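Local coordinates for putative acetyltransferase (Clostridium difficile, PDB 3DSB), which probably works as an acyltransferase of the GNAT family, passing an acyl group other than aminoacyl to an acceptor that is not known, at residues K56-T61 with F106-N111; S89-V92 with Y96-K99; G121-V126 with C145-Y150. All blocks are in the same frame, centred on the assembly; numbering follows the deposited sequence.

Contact 1: residues K56-T61 with F106-N111; sequences KYHVYT and FNYIKN
His58 reaches from its strand toward helix 101-115 and meets two side chains there, Tyr108 and Ile109. The CD2 corner of the imidazole is the part that meets the tyrosine, obliquely, with His58 CD2 lying 3.9 Å from Tyr108 CE2. On the other flank of the same ring, His58 ND1 comes to 4.0 Å from Ile109 CD1, so the imidazole touches both consecutive helix residues at once. The two aromatic planes are inclined at 56° with their centroids 5.6 Å apart, an oblique pairing in which a single carbon of each ring makes the approach.

Torsions explain how the helix delivers both groups. Tyr108 puts CG opposite its backbone nitrogen (chi1 -168°), swinging the ring out from the helix toward the strand. Ile109 sets off along a different line, but a second bend in the chain (chi2 -54°) turns CD1 back to the imidazole, and the terminal methyl makes the contact. The backbones stay well apart, 9.1 Å between the CA atoms of His58 and Ile109, and the gap is bridged entirely by van der Waals touching of side chains.

This is helix-on-sheet packing of the GNAT core. Strand 56-62 runs between strands 7-11 and 65-77, where the backbone of His58 pairs with Ile70, while the helix also reaches strands farther along the sheet: Ile109 rests on Ile70 of strand 65-77 and on Met122 of strand 119-127, and Phe106 packs on Met122 too.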
loop_
_atom_site.group_PDB
_atom_site.type_symbol
_atom_site.label_atom_id
_atom_site.label_comp_id
_atom_site.label_asym_id
_atom_site.label_seq_id
_atom_site.Cartn_x
_atom_site.Cartn_y
_atom_site.Cartn_z
ATOM N N LYS A 56 8.009 0.261 8.745
ATOM C CA LYS A 56 8.652 0.152 10.056
ATOM C C LYS A 56 8.144 -1.049 10.843
ATOM O O LYS A 56 6.928 -1.329 10.845
ATOM C CB LYS A 56 8.365 1.401 10.904
ATOM C CG LYS A 56 8.742 2.728 10.317
ATOM C CD LYS A 56 10.215 3.038 10.389
ATOM C CE LYS A 56 10.400 4.513 10.009
ATOM N NZ LYS A 56 9.570 4.886 8.764
ATOM N N TYR A 57 9.064 -1.750 11.520
ATOM C CA TYR A 57 8.722 -2.658 12.603
ATOM C C TYR A 57 8.849 -1.937 13.915
ATOM O O TYR A 57 9.810 -1.169 14.135
ATOM C CB TYR A 57 9.672 -3.845 12.667
ATOM C CG TYR A 57 9.688 -4.737 11.466
ATOM C CD1 TYR A 57 8.735 -5.720 11.303
ATOM C CD2 TYR A 57 10.766 -4.700 10.577
ATOM C CE1 TYR A 57 8.803 -6.605 10.194
ATOM C CE2 TYR A 57 10.841 -5.533 9.492
ATOM C CZ TYR A 57 9.859 -6.506 9.308
ATOM O OH TYR A 57 9.974 -7.318 8.203
ATOM N N HIS A 58 7.909 -2.231 14.814
ATOM C CA HIS A 58 8.062 -1.913 16.232
ATOM C C HIS A 58 7.993 -3.235 16.978
ATOM O O HIS A 58 7.230 -4.149 16.598
ATOM C CB HIS A 58 6.960 -0.971 16.745
ATOM C CG HIS A 58 7.064 0.420 16.209
ATOM N ND1 HIS A 58 6.640 0.755 14.937
ATOM C CD2 HIS A 58 7.595 1.553 16.739
ATOM C CE1 HIS A 58 6.877 2.041 14.721
ATOM N NE2 HIS A 58 7.461 2.547 15.792
ATOM N N VAL A 59 8.753 -3.324 18.064
ATOM C CA VAL A 59 8.769 -4.518 18.878
ATOM C C VAL A 59 8.435 -4.143 20.323
ATOM O O VAL A 59 8.729 -3.024 20.800
ATOM C CB VAL A 59 10.163 -5.209 18.830
ATOM C CG1 VAL A 59 10.384 -5.836 17.462
ATOM C CG2 VAL A 59 11.330 -4.221 19.172
ATOM N N TYR A 60 7.773 -5.107 20.962
ATOM C CA TYR A 60 7.443 -5.032 22.397
ATOM C C TYR A 60 8.510 -5.826 23.146
ATOM O O TYR A 60 8.775 -6.967 22.813
ATOM C CB TYR A 60 6.059 -5.621 22.602
ATOM C CG TYR A 60 5.443 -5.427 23.967
ATOM C CD1 TYR A 60 4.436 -4.479 24.165
ATOM C CD2 TYR A 60 5.819 -6.238 25.035
ATOM C CE1 TYR A 60 3.840 -4.306 25.428
ATOM C CE2 TYR A 60 5.227 -6.097 26.262
ATOM C CZ TYR A 60 4.236 -5.150 26.451
ATOM O OH TYR A 60 3.666 -5.033 27.695
ATOM N N THR A 61 9.189 -5.170 24.099
ATOM C CA THR A 61 10.282 -5.847 24.811
ATOM C C THR A 61 10.037 -5.873 26.308
ATOM O O THR A 61 9.426 -4.950 26.880
ATOM C CB THR A 61 11.672 -5.178 24.526
ATOM O OG1 THR A 61 11.718 -3.872 25.108
ATOM C CG2 THR A 61 11.915 -5.063 23.006
ATOM N N PHE A 106 -1.345 -2.506 18.785
ATOM C CA PHE A 106 -2.291 -1.911 17.845
ATOM C C PHE A 106 -2.629 -0.472 18.253
ATOM O O PHE A 106 -2.704 0.443 17.415
ATOM C CB PHE A 106 -3.535 -2.790 17.819
ATOM C CG PHE A 106 -4.036 -3.041 16.464
ATOM C CD1 PHE A 106 -3.631 -4.163 15.738
ATOM C CD2 PHE A 106 -4.927 -2.150 15.900
ATOM C CE1 PHE A 106 -4.100 -4.379 14.400
ATOM C CE2 PHE A 106 -5.407 -2.348 14.617
ATOM C CZ PHE A 106 -4.991 -3.463 13.865
ATOM N N ASN A 107 -2.839 -0.268 19.552
ATOM C CA ASN A 107 -3.156 1.069 20.046
ATOM C C ASN A 107 -1.970 2.017 19.956
ATOM O O ASN A 107 -2.140 3.234 19.768
ATOM C CB ASN A 107 -3.764 0.982 21.448
ATOM C CG ASN A 107 -5.210 0.523 21.409
ATOM O OD1 ASN A 107 -5.944 0.893 20.500
ATOM N ND2 ASN A 107 -5.610 -0.316 22.363
ATOM N N TYR A 108 -0.757 1.476 20.066
ATOM C CA TYR A 108 0.440 2.279 19.847
ATOM C C TYR A 108 0.464 2.846 18.423
ATOM O O TYR A 108 0.756 4.020 18.225
ATOM C CB TYR A 108 1.689 1.409 20.084
ATOM C CG TYR A 108 3.005 2.172 20.164
ATOM C CD1 TYR A 108 3.434 2.671 21.394
ATOM C CD2 TYR A 108 3.823 2.364 19.043
ATOM C CE1 TYR A 108 4.604 3.356 21.532
ATOM C CE2 TYR A 108 5.044 3.095 19.184
ATOM C CZ TYR A 108 5.410 3.568 20.440
ATOM O OH TYR A 108 6.606 4.286 20.646
ATOM N N ILE A 109 0.142 2.030 17.440
ATOM C CA ILE A 109 0.120 2.500 16.055
ATOM C C ILE A 109 -1.055 3.473 15.858
ATOM O O ILE A 109 -0.905 4.492 15.176
ATOM C CB ILE A 109 0.087 1.313 15.069
ATOM C CG1 ILE A 109 1.282 0.369 15.319
ATOM C CG2 ILE A 109 -0.007 1.825 13.629
ATOM C CD1 ILE A 109 2.639 1.005 15.298
ATOM N N LYS A 110 -2.210 3.178 16.453
ATOM C CA LYS A 110 -3.349 4.139 16.355
ATOM C C LYS A 110 -2.924 5.491 16.887
ATOM O O LYS A 110 -3.285 6.521 16.292
ATOM C CB LYS A 110 -4.587 3.645 17.112
ATOM C CG LYS A 110 -5.342 2.531 16.396
ATOM C CD LYS A 110 -6.335 1.782 17.269
ATOM C CE LYS A 110 -7.394 2.669 17.768
ATOM N NZ LYS A 110 -8.361 1.896 18.604
ATOM N N ASN A 111 -2.176 5.508 18.007
ATOM C CA ASN A 111 -1.705 6.782 18.566
ATOM C C ASN A 111 -0.752 7.511 17.628
ATOM O O ASN A 111 -0.839 8.736 17.461
ATOM C CB ASN A 111 -1.044 6.559 19.945
ATOM C CG ASN A 111 -0.462 7.850 20.518
ATOM O OD1 ASN A 111 0.760 8.027 20.578
ATOM N ND2 ASN A 111 -1.333 8.771 20.883
#

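Contact 2: residues S89-V92 with Y96-K99; sequences SVYV and YRRK. With SO4 (sulfate ion), chain C.
Val92 and Arg97 carry this contact, the arginine folding back over the short turn to hold the last carbonyl of the strand. Two nitrogens of one guanidinium edge converge on a single oxygen. Arg97 NE gives the shorter and straighter bond to Val92 O, 2.8 Å with an N-H...O angle of 158°. Arg97 NH2 reaches the same Val92 O at 3.1 Å and a more bent 139°. The oxygen lies in the guanidinium plane, and the chain from CG to NE is extended, which carries the guanidinium to the carbonyl.

The aliphatic part of the arginine is used too. It runs past Val92 in the opposite sense, bringing Val92 CG1 to 3.8 Å from Arg97 CG. The same methyl lies 3.7 Å from Tyr96 O, so the valine is packed against the turn's backbone as well as its side chains. Tyr91 adds a smaller touch: its CE1 is 3.4 Å from Arg97 NH2, with ring and guanidinium planes 80° apart. Glu30 ties these two together, in a salt bridge with Arg97 NH2 and a hydrogen bond with Tyr91 OH.

A sulfate, probably from the crystallisation liquor, sits beside the turn. Arg98 N donates to its O3 at 2.8 Å in a nearly straight bond, and Phe102 N binds it too; in GNAT enzymes this Arg-x-x-Gly loop cradles the pyrophosphate of acetyl-CoA, and the sulfate is consistent with that role.

The contact joins the end of strand 82-92 to the loop leading into helix 101-115. Val92 and Tyr96 lean on Ile101 of that helix, whereas Tyr91 packs on Leu27 of helix 17-32.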
loop_
_atom_site.group_PDB
_atom_site.type_symbol
_atom_site.label_atom_id
_atom_site.label_comp_id
_atom_site.label_asym_id
_atom_site.label_seq_id
_atom_site.Cartn_x
_atom_site.Cartn_y
_atom_site.Cartn_z
ATOM N N SER A 89 1.256 -6.804 9.691
ATOM C CA SER A 89 1.419 -7.963 10.548
ATOM C C SER A 89 1.460 -7.582 12.009
ATOM O O SER A 89 1.949 -6.520 12.377
ATOM C CB SER A 89 2.736 -8.666 10.221
ATOM O OG SER A 89 3.841 -7.799 10.488
ATOM N N VAL A 90 0.964 -8.492 12.833
ATOM C CA VAL A 90 1.119 -8.412 14.292
ATOM C C VAL A 90 1.351 -9.837 14.788
ATOM O O VAL A 90 0.644 -10.760 14.393
ATOM C CB VAL A 90 -0.147 -7.851 14.997
ATOM C CG1 VAL A 90 0.125 -7.622 16.490
ATOM C CG2 VAL A 90 -0.711 -6.576 14.334
ATOM N N TYR A 91 2.304 -10.021 15.703
ATOM C CA TYR A 91 2.552 -11.371 16.246
ATOM C C TYR A 91 3.042 -11.212 17.685
ATOM O O TYR A 91 3.898 -10.342 17.980
ATOM C CB TYR A 91 3.655 -12.096 15.446
ATOM C CG TYR A 91 3.872 -13.513 15.927
ATOM C CD1 TYR A 91 3.004 -14.532 15.523
ATOM C CD2 TYR A 91 4.900 -13.832 16.808
ATOM C CE1 TYR A 91 3.156 -15.827 15.990
ATOM C CE2 TYR A 91 5.058 -15.153 17.261
ATOM C CZ TYR A 91 4.192 -16.140 16.836
ATOM O OH TYR A 91 4.368 -17.452 17.302
ATOM N N VAL A 92 2.557 -12.100 18.533
ATOM C CA VAL A 92 2.939 -12.137 19.941
ATOM C C VAL A 92 3.462 -13.547 20.223
ATOM O O VAL A 92 2.763 -14.538 19.956
ATOM C CB VAL A 92 1.726 -11.839 20.872
ATOM C CG1 VAL A 92 2.168 -11.891 22.389
ATOM C CG2 VAL A 92 1.095 -10.500 20.555
ATOM N N TYR A 96 3.797 -15.177 25.864
ATOM C CA TYR A 96 3.454 -13.841 26.336
ATOM C C TYR A 96 2.037 -13.418 25.949
ATOM O O TYR A 96 1.688 -12.255 26.055
ATOM C CB TYR A 96 4.511 -12.814 25.857
ATOM C CG TYR A 96 5.847 -13.081 26.507
ATOM C CD1 TYR A 96 6.191 -12.451 27.701
ATOM C CD2 TYR A 96 6.743 -14.014 25.962
ATOM C CE1 TYR A 96 7.413 -12.703 28.302
ATOM C CE2 TYR A 96 7.967 -14.288 26.566
ATOM C CZ TYR A 96 8.273 -13.629 27.768
ATOM O OH TYR A 96 9.460 -13.873 28.426
ATOM N N ARG A 97 1.224 -14.381 25.520
ATOM C CA ARG A 97 -0.145 -14.104 25.088
ATOM C C ARG A 97 -1.119 -13.994 26.268
ATOM O O ARG A 97 -0.791 -14.380 27.392
ATOM C CB ARG A 97 -0.602 -15.174 24.118
ATOM C CG ARG A 97 0.083 -15.010 22.782
ATOM C CD ARG A 97 -0.334 -16.099 21.807
ATOM N NE ARG A 97 0.506 -16.068 20.618
ATOM C CZ ARG A 97 0.310 -16.835 19.547
ATOM N NH1 ARG A 97 -0.730 -17.693 19.501
ATOM N NH2 ARG A 97 1.136 -16.729 18.514
ATOM N N ARG A 98 -2.306 -13.444 25.995
ATOM C CA ARG A 98 -3.366 -13.251 26.999
ATOM C C ARG A 98 -2.962 -12.228 28.065
ATOM O O ARG A 98 -3.478 -12.261 29.215
ATOM C CB ARG A 98 -3.829 -14.615 27.590
ATOM C CG ARG A 98 -4.419 -15.576 26.518
ATOM C CD ARG A 98 -4.675 -16.998 27.078
ATOM N NE ARG A 98 -3.477 -17.576 27.707
ATOM C CZ ARG A 98 -2.434 -18.116 27.062
ATOM N NH1 ARG A 98 -2.387 -18.190 25.721
ATOM N NH2 ARG A 98 -1.425 -18.605 27.771
ATOM N N LYS A 99 -2.079 -11.291 27.671
ATOM C CA LYS A 99 -1.611 -10.235 28.552
ATOM C C LYS A 99 -1.834 -8.838 27.964
ATOM O O LYS A 99 -1.343 -7.845 28.497
ATOM C CB LYS A 99 -0.124 -10.431 28.884
ATOM C CG LYS A 99 0.206 -11.730 29.657
ATOM C CD LYS A 99 -0.280 -11.685 31.116
ATOM C CE LYS A 99 0.244 -12.930 31.833
ATOM N NZ LYS A 99 -0.215 -12.950 33.235
HETATM S S SO4 C . -2.790 -11.321 22.704
HETATM O O1 SO4 C . -1.695 -10.412 23.006
HETATM O O2 SO4 C . -2.734 -11.581 21.236
HETATM O O3 SO4 C . -2.707 -12.609 23.376
HETATM O O4 SO4 C . -4.059 -10.635 22.923
#

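Contact 3: residues G121-V126 with C145-Y150; sequences GMRLYV and CDYNMY. With BET (trimethyl glycine), chain D; BET (trimethyl glycine), chain F.
Tyr125 and Met149, modelled as selenomethionine, make the main apolar contact. Selenium comes nearest the root of the tyrosine, 3.6 Å from Met149 SE to Tyr125 CB, and stands 4.7 Å from the ring centroid in an oblique Met-aromatic arrangement. The tyrosine ring springs from the crowded position between its backbone nitrogen and carbonyl carbon (chi1 59°), and the two side chains cross at about a right angle.

The polar pairing is looser. Arg123 NH2 lies 3.7 Å from Tyr147 OH, a proximity rather than a bond, with Tyr147 CE2 above one guanidinium face, offset toward its rim, and the hydroxyl approaching obliquely. Stronger partners hold the arginine: its NE forms a salt bridge with Glu151 of the second subunit, and its guanidinium makes a cation-pi contact with Phe84.

Arg123, Tyr147 and Tyr125 also touch trimethyl glycine; Met149 does not. One molecule, which Ser77 hydrogen-bonds, places a methyl carbon, C1, 3.5 Å from Tyr147 OH and at the edge of the Arg123 guanidinium. Another sets its C3 at the edge of the Tyr125 ring, close to the hydroxyl that hydrogen-bonds Glu75 of the second subunit. The pockets for these small molecules thus draw on strand 119-127, and the first on strand 143-152 as well.

Backbone spacing shows that the two strands are not direct neighbours: the CA atoms of Tyr125 and Met149 are 9.1 Å apart. Each pairs antiparallel with a strand of the second subunit, and the sheet continues across the interface. Within the chain, strand 119-127 lies parallel to strand 82-92, with helix 101-115 packed on Met122 and Leu124.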
loop_
_atom_site.group_PDB
_atom_site.type_symbol
_atom_site.label_atom_id
_atom_site.label_comp_id
_atom_site.label_asym_id
_atom_site.label_seq_id
_atom_site.Cartn_x
_atom_site.Cartn_y
_atom_site.Cartn_z
ATOM N N GLY A 121 -5.090 8.195 7.463
ATOM C CA GLY A 121 -5.902 7.029 7.741
ATOM C C GLY A 121 -5.011 5.844 8.084
ATOM O O GLY A 121 -3.788 5.912 7.919
HETATM N N MSE A 122 -5.638 4.765 8.563
HETATM C CA MSE A 122 -4.919 3.565 8.977
HETATM C C MSE A 122 -5.713 2.406 8.445
HETATM O O MSE A 122 -6.927 2.325 8.689
HETATM C CB MSE A 122 -4.817 3.490 10.518
HETATM C CG MSE A 122 -3.927 2.385 10.990
HETATM SE SE MSE A 122 -3.895 2.380 12.940
HETATM C CE MSE A 122 -5.258 0.981 13.193
ATOM N N ARG A 123 -5.059 1.534 7.672
ATOM C CA ARG A 123 -5.765 0.491 6.937
ATOM C C ARG A 123 -5.108 -0.861 7.057
ATOM O O ARG A 123 -3.964 -0.935 7.450
ATOM C CB ARG A 123 -5.878 0.890 5.466
ATOM C CG ARG A 123 -6.838 2.048 5.266
ATOM C CD ARG A 123 -6.857 2.561 3.833
ATOM N NE ARG A 123 -7.993 3.467 3.700
ATOM C CZ ARG A 123 -8.258 4.159 2.599
ATOM N NH1 ARG A 123 -7.464 4.038 1.550
ATOM N NH2 ARG A 123 -9.310 4.970 2.585
ATOM N N LEU A 124 -5.846 -1.920 6.722
ATOM C CA LEU A 124 -5.216 -3.221 6.556
ATOM C C LEU A 124 -6.074 -4.027 5.603
ATOM O O LEU A 124 -7.273 -3.711 5.393
ATOM C CB LEU A 124 -4.978 -3.954 7.893
ATOM C CG LEU A 124 -6.199 -4.302 8.751
ATOM C CD1 LEU A 124 -6.972 -5.522 8.231
ATOM C CD2 LEU A 124 -5.777 -4.540 10.217
ATOM N N TYR A 125 -5.502 -5.086 5.033
ATOM C CA TYR A 125 -6.337 -6.082 4.285
ATOM C C TYR A 125 -6.151 -7.444 4.940
ATOM O O TYR A 125 -5.065 -7.754 5.463
ATOM C CB TYR A 125 -6.066 -6.091 2.742
ATOM C CG TYR A 125 -4.614 -6.405 2.361
ATOM C CD1 TYR A 125 -4.194 -7.740 2.205
ATOM C CD2 TYR A 125 -3.652 -5.390 2.227
ATOM C CE1 TYR A 125 -2.853 -8.068 1.917
ATOM C CE2 TYR A 125 -2.322 -5.704 1.880
ATOM C CZ TYR A 125 -1.925 -7.047 1.765
ATOM O OH TYR A 125 -0.601 -7.427 1.492
ATOM N N VAL A 126 -7.208 -8.253 4.903
ATOM C CA VAL A 126 -7.197 -9.571 5.520
ATOM C C VAL A 126 -7.994 -10.569 4.694
ATOM O O VAL A 126 -8.968 -10.199 4.034
ATOM C CB VAL A 126 -7.744 -9.471 6.978
ATOM C CG1 VAL A 126 -9.213 -8.980 7.028
ATOM C CG2 VAL A 126 -7.563 -10.792 7.746
ATOM N N CYS A 145 -14.197 -1.789 5.045
ATOM C CA CYS A 145 -14.295 -0.768 3.981
ATOM C C CYS A 145 -15.129 -1.250 2.811
ATOM O O CYS A 145 -15.368 -2.447 2.664
ATOM C CB CYS A 145 -12.904 -0.494 3.413
ATOM S SG CYS A 145 -11.754 0.152 4.571
ATOM N N ASP A 146 -15.523 -0.323 1.960
ATOM C CA ASP A 146 -16.407 -0.633 0.850
ATOM C C ASP A 146 -15.601 -0.782 -0.436
ATOM O O ASP A 146 -15.955 -0.199 -1.463
ATOM C CB ASP A 146 -17.405 0.508 0.705
ATOM C CG ASP A 146 -18.497 0.204 -0.264
ATOM O OD1 ASP A 146 -18.907 -0.967 -0.407
ATOM O OD2 ASP A 146 -18.928 1.195 -0.875
ATOM N N TYR A 147 -14.527 -1.576 -0.386
ATOM C CA TYR A 147 -13.689 -1.746 -1.564
ATOM C C TYR A 147 -13.453 -3.201 -1.860
ATOM O O TYR A 147 -13.444 -4.054 -0.951
ATOM C CB TYR A 147 -12.289 -1.189 -1.309
ATOM C CG TYR A 147 -12.198 0.279 -1.023
ATOM C CD1 TYR A 147 -12.475 1.232 -1.995
ATOM C CD2 TYR A 147 -11.764 0.707 0.225
ATOM C CE1 TYR A 147 -12.407 2.630 -1.688
ATOM C CE2 TYR A 147 -11.639 2.052 0.533
ATOM C CZ TYR A 147 -11.977 3.015 -0.403
ATOM O OH TYR A 147 -11.836 4.352 -0.001
ATOM N N ASN A 148 -13.241 -3.469 -3.147
ATOM C CA ASN A 148 -12.708 -4.768 -3.565
ATOM C C ASN A 148 -11.279 -4.588 -4.032
ATOM O O ASN A 148 -10.954 -3.539 -4.600
ATOM C CB ASN A 148 -13.519 -5.329 -4.753
ATOM C CG ASN A 148 -14.955 -5.696 -4.364
ATOM O OD1 ASN A 148 -15.160 -6.192 -3.264
ATOM N ND2 ASN A 148 -15.934 -5.421 -5.244
HETATM N N MSE A 149 -10.445 -5.611 -3.839
HETATM C CA MSE A 149 -9.088 -5.557 -4.364
HETATM C C MSE A 149 -9.023 -6.396 -5.647
HETATM O O MSE A 149 -9.727 -7.420 -5.756
HETATM C CB MSE A 149 -8.135 -6.096 -3.319
HETATM C CG MSE A 149 -7.795 -5.026 -2.300
HETATM SE SE MSE A 149 -6.792 -5.721 -0.810
HETATM C CE MSE A 149 -5.646 -6.983 -1.942
ATOM N N TYR A 150 -8.210 -5.958 -6.612
ATOM C CA TYR A 150 -7.950 -6.742 -7.838
ATOM C C TYR A 150 -6.469 -6.948 -7.965
ATOM O O TYR A 150 -5.685 -6.109 -7.453
ATOM C CB TYR A 150 -8.444 -5.961 -9.082
ATOM C CG TYR A 150 -9.939 -6.048 -9.225
ATOM C CD1 TYR A 150 -10.498 -6.893 -10.172
ATOM C CD2 TYR A 150 -10.792 -5.283 -8.419
ATOM C CE1 TYR A 150 -11.864 -7.019 -10.297
ATOM C CE2 TYR A 150 -12.184 -5.402 -8.527
ATOM C CZ TYR A 150 -12.704 -6.269 -9.482
ATOM O OH TYR A 150 -14.077 -6.421 -9.629
HETATM N N BET D . -9.045 7.217 -0.485
HETATM C CA BET D . -7.769 8.008 -0.456
HETATM C C BET D . -7.433 8.951 -1.603
HETATM O O BET D . -6.252 8.980 -2.095
HETATM O OXT BET D . -8.339 9.769 -1.918
HETATM C C1 BET D . -8.685 5.813 -0.560
HETATM C C2 BET D . -9.872 7.396 0.717
HETATM C C3 BET D . -9.898 7.537 -1.638
HETATM N N BET F . 0.407 -11.413 0.461
HETATM C CA BET F . 1.782 -10.854 0.383
HETATM C C BET F . 2.694 -10.966 1.578
HETATM O O BET F . 3.434 -9.981 2.050
HETATM O OXT BET F . 2.770 -12.154 1.914
HETATM C C1 BET F . 0.043 -12.185 -0.737
HETATM C C2 BET F . 0.160 -12.226 1.662
HETATM C C3 BET F . -0.437 -10.227 0.450
#

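From the N terminus, strand 56-62 opens contact 1, which closes only when helix 101-115 arrives to lie on the sheet. Contact 2 is nested inside that long loop: it closes a short loop between the end of strand 82-92 and the residues leading into the same helix, and Val90 touches Phe106 where the two contacts meet. Contact 3 follows in series. The helix leads into strand 119-127, completing the beta-alpha-beta crossover from strand 82-92, and Met122 packs against Phe106, Ile109 and Lys110. Contact 3 then closes the loop to strand 143-152; its two strands each pair with the second subunit, so the sheet runs on there, away from contact 2.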